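PDB 5VOL: putative esterase from Bacteroides intestinalis DSM 17393, which acts as a ferulic acid esterase of carbohydrate esterase family 1, probably releasing ferulate from arabinoxylan, and binds calcium. Local coordinates for residues C[19-24]-C[108-113]; C[52-57]-C[91-96]; C[95-100]-C[180-185]. All blocks are in the same frame, centred on the assembly; numbering follows the deposited sequence.

Interaction 1 of 3, residues C[19-24]-C[108-113]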
# COMPACT_ATOMS: atom_id res chain seq x y z
N SER C 19 4.34 -34.69 -24.34
CA SER C 19 3.13 -34.39 -25.11
C SER C 19 3.13 -35.11 -26.46
O SER C 19 4.04 -34.90 -27.27
CB SER C 19 2.99 -32.89 -25.33
OG SER C 19 1.98 -32.60 -26.27
N LYS C 20 2.11 -35.92 -26.70
CA LYS C 20 1.89 -36.58 -27.99
C LYS C 20 1.39 -35.57 -29.01
O LYS C 20 1.76 -35.62 -30.18
CB LYS C 20 0.89 -37.73 -27.86
CG LYS C 20 1.39 -38.96 -27.14
CD LYS C 20 0.23 -39.91 -26.85
CE LYS C 20 0.64 -41.11 -26.00
NZ LYS C 20 1.37 -42.14 -26.80
N VAL C 21 0.53 -34.65 -28.56
CA VAL C 21 0.06 -33.56 -29.42
C VAL C 21 1.21 -32.74 -30.03
O VAL C 21 1.16 -32.35 -31.20
CB VAL C 21 -0.88 -32.60 -28.66
CG1 VAL C 21 -1.16 -31.38 -29.50
CG2 VAL C 21 -2.15 -33.31 -28.27
N LEU C 22 2.24 -32.47 -29.23
CA LEU C 22 3.35 -31.61 -29.65
C LEU C 22 4.58 -32.40 -30.07
O LEU C 22 5.51 -31.83 -30.63
CB LEU C 22 3.75 -30.64 -28.53
CG LEU C 22 2.66 -29.71 -28.01
CD1 LEU C 22 3.19 -28.93 -26.79
CD2 LEU C 22 2.25 -28.77 -29.13
N ASN C 23 4.58 -33.69 -29.75
CA ASN C 23 5.77 -34.52 -29.87
C ASN C 23 6.97 -33.89 -29.16
O ASN C 23 8.05 -33.73 -29.74
CB ASN C 23 6.12 -34.79 -31.34
CG ASN C 23 7.18 -35.87 -31.49
OD1 ASN C 23 7.23 -36.79 -30.68
ND2 ASN C 23 8.04 -35.74 -32.49
N SER C 24 6.78 -33.56 -27.89
CA SER C 24 7.78 -32.79 -27.17
C SER C 24 7.64 -33.00 -25.67
O SER C 24 6.53 -33.04 -25.14
CB SER C 24 7.65 -31.31 -27.54
OG SER C 24 8.56 -30.48 -26.83
N TYR C 108 -0.45 -25.93 -29.09
CA TYR C 108 -0.17 -25.83 -27.66
C TYR C 108 -1.46 -25.84 -26.84
O TYR C 108 -1.51 -26.45 -25.77
CB TYR C 108 0.65 -24.57 -27.35
CG TYR C 108 1.26 -24.60 -25.96
CD1 TYR C 108 2.50 -25.18 -25.73
CD2 TYR C 108 0.56 -24.09 -24.87
CE1 TYR C 108 3.05 -25.21 -24.47
CE2 TYR C 108 1.10 -24.13 -23.59
CZ TYR C 108 2.34 -24.69 -23.40
OH TYR C 108 2.89 -24.73 -22.13
N GLU C 109 -2.50 -25.20 -27.34
CA GLU C 109 -3.74 -25.15 -26.58
C GLU C 109 -4.34 -26.55 -26.45
O GLU C 109 -4.87 -26.94 -25.39
CB GLU C 109 -4.73 -24.19 -27.25
CG GLU C 109 -5.99 -23.89 -26.42
CD GLU C 109 -6.75 -22.68 -26.94
OE1 GLU C 109 -6.10 -21.76 -27.45
OE2 GLU C 109 -8.00 -22.66 -26.84
N THR C 110 -4.25 -27.33 -27.53
CA THR C 110 -4.77 -28.69 -27.49
C THR C 110 -3.97 -29.50 -26.48
O THR C 110 -4.52 -30.31 -25.74
CB THR C 110 -4.72 -29.37 -28.89
OG1 THR C 110 -5.58 -28.66 -29.79
CG2 THR C 110 -5.16 -30.81 -28.80
N PHE C 111 -2.66 -29.26 -26.44
CA PHE C 111 -1.81 -29.88 -25.42
C PHE C 111 -2.27 -29.45 -24.02
O PHE C 111 -2.37 -30.27 -23.10
CB PHE C 111 -0.34 -29.50 -25.63
CG PHE C 111 0.47 -29.47 -24.34
CD1 PHE C 111 0.81 -30.64 -23.70
CD2 PHE C 111 0.86 -28.26 -23.79
CE1 PHE C 111 1.54 -30.62 -22.52
CE2 PHE C 111 1.60 -28.22 -22.63
CZ PHE C 111 1.94 -29.39 -21.98
N PHE C 112 -2.53 -28.16 -23.86
CA PHE C 112 -2.89 -27.62 -22.54
C PHE C 112 -4.16 -28.28 -22.00
O PHE C 112 -4.18 -28.79 -20.88
CB PHE C 112 -3.08 -26.10 -22.62
CG PHE C 112 -3.36 -25.47 -21.28
CD1 PHE C 112 -4.66 -25.37 -20.80
CD2 PHE C 112 -2.32 -24.99 -20.50
CE1 PHE C 112 -4.92 -24.79 -19.55
CE2 PHE C 112 -2.56 -24.41 -19.25
CZ PHE C 112 -3.86 -24.31 -18.78
N TYR C 113 -5.21 -28.29 -22.81
CA TYR C 113 -6.52 -28.78 -22.37
C TYR C 113 -6.76 -30.28 -22.42
O TYR C 113 -7.59 -30.79 -21.66
CB TYR C 113 -7.62 -28.10 -23.18
CG TYR C 113 -7.74 -26.67 -22.75
CD1 TYR C 113 -8.38 -26.35 -21.55
CD2 TYR C 113 -7.18 -25.66 -23.50
CE1 TYR C 113 -8.47 -25.03 -21.13
CE2 TYR C 113 -7.26 -24.35 -23.08
CZ TYR C 113 -7.90 -24.04 -21.90
OH TYR C 113 -7.97 -22.73 -21.49

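Interaction 2 of 3, residues C[52-57]-C[91-96]. With IPA (isopropyl alcohol), chain T.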
# COMPACT_ATOMS: atom_id res chain seq x y z
N GLY C 52 6.08 -15.10 -19.80
CA GLY C 52 6.08 -14.24 -20.97
C GLY C 52 6.93 -14.80 -22.10
O GLY C 52 7.55 -15.85 -21.96
N MET C 53 6.95 -14.08 -23.22
CA MET C 53 7.80 -14.47 -24.36
C MET C 53 9.28 -14.50 -23.95
O MET C 53 9.70 -13.74 -23.07
CB MET C 53 7.58 -13.50 -25.52
CG MET C 53 8.15 -14.00 -26.86
SD MET C 53 7.78 -12.83 -28.19
CE MET C 53 8.94 -11.52 -27.83
N TRP C 54 10.04 -15.39 -24.57
CA TRP C 54 11.47 -15.61 -24.28
C TRP C 54 11.72 -16.40 -23.01
O TRP C 54 12.79 -16.98 -22.83
CB TRP C 54 12.22 -14.28 -24.16
CG TRP C 54 12.44 -13.49 -25.40
CD1 TRP C 54 11.68 -12.45 -25.87
CD2 TRP C 54 13.55 -13.61 -26.32
NE1 TRP C 54 12.23 -11.93 -27.02
CE2 TRP C 54 13.38 -12.63 -27.31
CE3 TRP C 54 14.66 -14.46 -26.39
CZ2 TRP C 54 14.28 -12.47 -28.38
CZ3 TRP C 54 15.55 -14.31 -27.44
CH2 TRP C 54 15.35 -13.32 -28.42
N GLU C 55 10.74 -16.42 -22.10
CA GLU C 55 10.90 -17.06 -20.80
C GLU C 55 10.54 -18.55 -20.84
O GLU C 55 9.95 -19.03 -21.79
CB GLU C 55 10.02 -16.34 -19.75
CG GLU C 55 10.46 -14.89 -19.52
CD GLU C 55 9.57 -14.12 -18.54
OE1 GLU C 55 8.42 -14.54 -18.27
OE2 GLU C 55 10.04 -13.08 -18.04
N THR C 56 10.92 -19.28 -19.79
CA THR C 56 10.48 -20.65 -19.62
C THR C 56 9.84 -20.84 -18.24
O THR C 56 9.74 -19.89 -17.45
CB THR C 56 11.66 -21.63 -19.82
OG1 THR C 56 12.71 -21.33 -18.90
CG2 THR C 56 12.23 -21.50 -21.24
N ASN C 57 9.42 -22.07 -17.95
CA ASN C 57 8.56 -22.37 -16.79
C ASN C 57 9.07 -21.95 -15.40
O ASN C 57 8.26 -21.67 -14.54
CB ASN C 57 8.24 -23.88 -16.76
CG ASN C 57 9.48 -24.74 -16.93
OD1 ASN C 57 10.07 -24.79 -18.01
ND2 ASN C 57 9.89 -25.41 -15.86
N GLY C 91 11.07 -19.98 -24.44
CA GLY C 91 12.47 -20.17 -24.77
C GLY C 91 12.90 -19.16 -25.82
O GLY C 91 12.12 -18.29 -26.20
N ASN C 92 14.15 -19.26 -26.28
CA ASN C 92 14.66 -18.39 -27.35
C ASN C 92 13.72 -18.36 -28.55
O ASN C 92 13.41 -19.39 -29.13
CB ASN C 92 16.06 -18.85 -27.77
CG ASN C 92 16.73 -17.89 -28.76
OD1 ASN C 92 16.16 -17.53 -29.79
ND2 ASN C 92 17.95 -17.47 -28.44
N ILE C 93 13.25 -17.17 -28.92
CA ILE C 93 12.19 -17.08 -29.91
C ILE C 93 12.65 -17.47 -31.31
O ILE C 93 11.83 -17.72 -32.19
CB ILE C 93 11.58 -15.67 -29.96
CG1 ILE C 93 12.64 -14.63 -30.33
CG2 ILE C 93 10.91 -15.32 -28.62
CD1 ILE C 93 12.08 -13.26 -30.64
N HIS C 94 13.96 -17.54 -31.52
CA HIS C 94 14.48 -17.92 -32.84
C HIS C 94 14.67 -19.43 -32.93
O HIS C 94 14.81 -19.97 -34.02
CB HIS C 94 15.80 -17.19 -33.13
CG HIS C 94 15.71 -15.70 -32.99
ND1 HIS C 94 14.96 -14.92 -33.84
CD2 HIS C 94 16.26 -14.86 -32.09
CE1 HIS C 94 15.05 -13.65 -33.47
NE2 HIS C 94 15.83 -13.59 -32.41
N LEU C 95 14.66 -20.11 -31.79
CA LEU C 95 14.90 -21.55 -31.75
C LEU C 95 13.67 -22.34 -31.31
O LEU C 95 13.42 -23.44 -31.81
CB LEU C 95 16.05 -21.89 -30.79
CG LEU C 95 17.41 -21.21 -30.94
CD1 LEU C 95 18.40 -21.83 -29.97
CD2 LEU C 95 17.91 -21.30 -32.35
N GLU C 96 12.92 -21.77 -30.36
CA GLU C 96 11.85 -22.49 -29.66
C GLU C 96 10.46 -21.89 -29.91
O GLU C 96 10.31 -20.69 -30.10
CB GLU C 96 12.12 -22.49 -28.14
CG GLU C 96 13.48 -23.01 -27.74
CD GLU C 96 13.69 -24.47 -28.15
OE1 GLU C 96 12.70 -25.20 -28.34
OE2 GLU C 96 14.87 -24.87 -28.27
C1 IPA T . 9.73 -10.51 -22.34
C2 IPA T . 10.07 -10.60 -20.85
C3 IPA T . 10.71 -9.32 -20.31
O2 IPA T . 8.88 -10.91 -20.14

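Interaction 3 of 3, residues C[95-100]-C[180-185]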
# COMPACT_ATOMS: atom_id res chain seq x y z
N LEU C 95 14.66 -20.11 -31.79
CA LEU C 95 14.90 -21.55 -31.75
C LEU C 95 13.67 -22.34 -31.31
O LEU C 95 13.42 -23.44 -31.81
CB LEU C 95 16.05 -21.89 -30.79
CG LEU C 95 17.41 -21.21 -30.94
CD1 LEU C 95 18.40 -21.83 -29.97
CD2 LEU C 95 17.91 -21.30 -32.35
N GLU C 96 12.92 -21.77 -30.36
CA GLU C 96 11.85 -22.49 -29.66
C GLU C 96 10.46 -21.89 -29.91
O GLU C 96 10.31 -20.69 -30.10
CB GLU C 96 12.12 -22.49 -28.14
CG GLU C 96 13.48 -23.01 -27.74
CD GLU C 96 13.69 -24.47 -28.15
OE1 GLU C 96 12.70 -25.20 -28.34
OE2 GLU C 96 14.87 -24.87 -28.27
N TRP C 97 9.45 -22.75 -29.89
CA TRP C 97 8.08 -22.29 -30.01
C TRP C 97 7.64 -21.47 -28.79
O TRP C 97 7.70 -21.95 -27.66
CB TRP C 97 7.15 -23.47 -30.16
CG TRP C 97 7.20 -24.14 -31.50
CD1 TRP C 97 7.83 -25.31 -31.80
CD2 TRP C 97 6.56 -23.70 -32.69
NE1 TRP C 97 7.63 -25.62 -33.13
CE2 TRP C 97 6.85 -24.65 -33.70
CE3 TRP C 97 5.78 -22.59 -33.02
CZ2 TRP C 97 6.38 -24.52 -35.00
CZ3 TRP C 97 5.32 -22.46 -34.31
CH2 TRP C 97 5.62 -23.42 -35.29
N ASN C 98 7.20 -20.24 -29.04
CA ASN C 98 6.59 -19.39 -28.02
C ASN C 98 5.09 -19.25 -28.27
O ASN C 98 4.68 -19.04 -29.40
CB ASN C 98 7.24 -18.01 -28.01
CG ASN C 98 8.54 -17.98 -27.23
OD1 ASN C 98 8.62 -17.37 -26.16
ND2 ASN C 98 9.57 -18.62 -27.77
N GLY C 99 4.27 -19.36 -27.23
CA GLY C 99 2.86 -19.08 -27.42
C GLY C 99 1.91 -20.09 -26.82
O GLY C 99 2.32 -21.20 -26.48
N TYR C 100 0.63 -19.71 -26.71
CA TYR C 100 -0.35 -20.47 -25.94
C TYR C 100 -1.51 -21.00 -26.78
O TYR C 100 -2.26 -21.86 -26.33
CB TYR C 100 -0.91 -19.60 -24.77
CG TYR C 100 0.17 -19.33 -23.75
CD1 TYR C 100 0.57 -20.33 -22.88
CD2 TYR C 100 0.84 -18.11 -23.72
CE1 TYR C 100 1.60 -20.12 -21.98
CE2 TYR C 100 1.87 -17.89 -22.81
CZ TYR C 100 2.23 -18.91 -21.94
OH TYR C 100 3.25 -18.74 -21.03
N ASN C 180 7.49 -18.18 -42.39
CA ASN C 180 7.65 -19.54 -41.88
C ASN C 180 8.43 -19.60 -40.56
O ASN C 180 8.66 -20.68 -40.02
CB ASN C 180 8.35 -20.41 -42.94
CG ASN C 180 7.43 -20.75 -44.10
OD1 ASN C 180 6.26 -21.04 -43.91
ND2 ASN C 180 7.97 -20.71 -45.31
N SER C 181 8.82 -18.43 -40.04
CA SER C 181 9.51 -18.36 -38.75
C SER C 181 8.52 -18.54 -37.60
O SER C 181 7.36 -18.14 -37.71
CB SER C 181 10.26 -17.03 -38.59
OG SER C 181 9.35 -15.95 -38.46
N LYS C 182 8.98 -19.11 -36.50
CA LYS C 182 8.10 -19.31 -35.35
C LYS C 182 7.61 -17.97 -34.80
O LYS C 182 6.48 -17.87 -34.35
CB LYS C 182 8.81 -20.12 -34.27
CG LYS C 182 9.16 -21.55 -34.71
CD LYS C 182 10.03 -22.24 -33.68
CE LYS C 182 10.54 -23.59 -34.19
NZ LYS C 182 11.50 -23.41 -35.31
N ILE C 183 8.43 -16.93 -34.87
CA ILE C 183 8.03 -15.62 -34.33
C ILE C 183 6.92 -15.02 -35.19
O ILE C 183 5.93 -14.49 -34.66
CB ILE C 183 9.23 -14.64 -34.20
CG1 ILE C 183 8.82 -13.38 -33.43
CG2 ILE C 183 9.81 -14.26 -35.57
CD1 ILE C 183 8.19 -13.65 -32.07
N ALA C 184 7.03 -15.16 -36.51
CA ALA C 184 5.96 -14.73 -37.42
C ALA C 184 4.68 -15.51 -37.20
O ALA C 184 3.59 -14.96 -37.31
CB ALA C 184 6.39 -14.89 -38.89
N ILE C 185 4.80 -16.79 -36.90
CA ILE C 185 3.64 -17.62 -36.69
C ILE C 185 2.93 -17.16 -35.39
O ILE C 185 1.70 -17.04 -35.34
CB ILE C 185 4.02 -19.11 -36.61
CG1 ILE C 185 4.61 -19.56 -37.97
CG2 ILE C 185 2.83 -19.94 -36.26
CD1 ILE C 185 5.14 -20.99 -38.01
O HOH W 1 6.39 -19.16 -31.68

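Interaction 1 of 3, residues C[19-24]-C[108-113]
At the tip of the beta hairpin joining strand 11-19 to strand 24-32, V21 and L22 press on T110, F111 and Y108 in the first turns of helix 108-123. L22 makes the largest contribution from the hairpin side. Both its methyls reach the helix: CD1 settles obliquely against the F111 ring, 3.7 Å from F111 CG, and also meets Y108 CD1 at 4.0 Å, while CD2 comes up to the start of the helix, 3.9 Å from Y108 N. F111 has CG anti to its backbone nitrogen (chi1 150°), a torsion well short of 180°, and this turns the ring toward L22 and S19, where F111 CD1 lies 3.4 Å from S19 OG. F111 CD2 in turn stands over the centre of the Y108 ring. On the outer flank V21 CG2 meets T110 CG2 at 3.9 Å, the two side chains crossing at about a right angle. S19 OG also closes an ST motif by accepting from L22 N at 3.0 Å, and it is hydrogen-bonded to E115, one turn beyond F111 on the helix; T110 OG1 is held by D102 and Y108 OH by N88. Replacing F111 with an alanine would probably open a gap beside L22 CD1 and S19, leaving L22 CD1 with less to rest on and removing the F111 CD2 contact over the Y108 ring. N23 and S24 both face S19, a G1 beta bulge at the end of the hairpin that joins two antiparallel strands at the edge of an alpha/beta-hydrolase sheet.

Interaction 2 of 3, residues C[52-57]-C[91-96]
A type II beta turn, G52 to E55, opens the loop after strand 46-50 and lays W54 over I93, in a region that borders the active site in alpha/beta hydrolases. I93 CG1 sits over one face of the indole, 3.7 Å from the centroid of the six-membered ring and 24° off its normal, a CH-pi contact displaced toward the rim; I93 CD1 follows it to within 3.3 Å of W54 CZ2. The CG1 branch lies between the backbone nitrogen and carbonyl carbon (chi1 60°), which sends CG2 the other way, to 3.5 Å from M53 CG. H94 meets the far end of the indole obliquely, with I93 CG1 also over the centre of its imidazole. Between the backbones, the CA-H of W54 points at G91 O, with W54 CA 3.4 Å from it. The backbone angles of G91 would jam a beta carbon against the preceding carbonyl oxygen, which calls for glycine, and such a carbon would also run into E96 CG. Each loop braces itself: E55 OE1 takes G52 N at 2.9 Å from above the carboxylate plane, and N92 OD1 takes H94 N at 2.8 Å in the carbonyl plane, an Asx turn. An isopropanol, probably from the crystallisation liquor, gives E55 OE2 a weak bond; W254 NE1 bonds to the same oxygen. The two loops follow neighbouring parallel strands, 46-50 and 83-87, and M53 touches I183 and L186 of helix 182-192.

Interaction 3 of 3, residues C[95-100]-C[180-185]
W97 and K182 make a CH-pi contact where the long loop between strands 83-87 and 102-103 of this alpha/beta-hydrolase fold meets the N-terminal turn of helix 182-192. The apolar part comes first. K182 CG stands almost exactly on the normal of the indole's six-membered ring, 3.7 Å from its centroid and 4° off axis, and the lysine chain then runs over the same face toward the pyrrole side, bringing CE to 3.7 Å from W97 NE1. The two side chains cross at about a right angle. One turn on, I185 CD1 touches the far corner of the ring, 3.7 Å from W97 CH2 and oblique to it. W97 also stacks on W106 and touches M103, tying this loop to the small two-stranded sheet.

Electrostatics add little: K182 NZ, turned aside by the bend at chi4 (68°), is 5.2 Å from the centroid of the five-membered ring, at most a weak cation-pi attraction. The methylenes carry the contact, CD passing the E96-W97 peptide while CE nears L95 O.

The hydrogen bonds act mainly within each side. S181 is the N-cap of the helix, its OG accepting from A184 N at 3.1 Å. N98 ND2 bonds to E96 O from well above the carbonyl plane. An ordered water bridges the two sides, accepting from N98 N and lying 3.0 Å from K182 O.

Overall arrangement
Interactions 2 and 3 are neighbours, their centres about 9 Å apart, and share L95 and E96. N98 of interaction 3 joins them: its OD1 lies 2.9 Å from W54 N and its ND2 3.0 Å from G91 O, both probable hydrogen bonds, so one amide ties the two loops of interaction 2 together. Interaction 3 also touches interaction 1, where G99 O packs 3.6 Å from Y108 CG. Interactions 1 and 2, with centres about 17 Å apart, do not meet. Of the three, interaction 2 has a side chain, M53, near but not touching what is probably the catalytic triad, S139, H252 and D223. All three are remote from the calcium site at D221, D222 and D249.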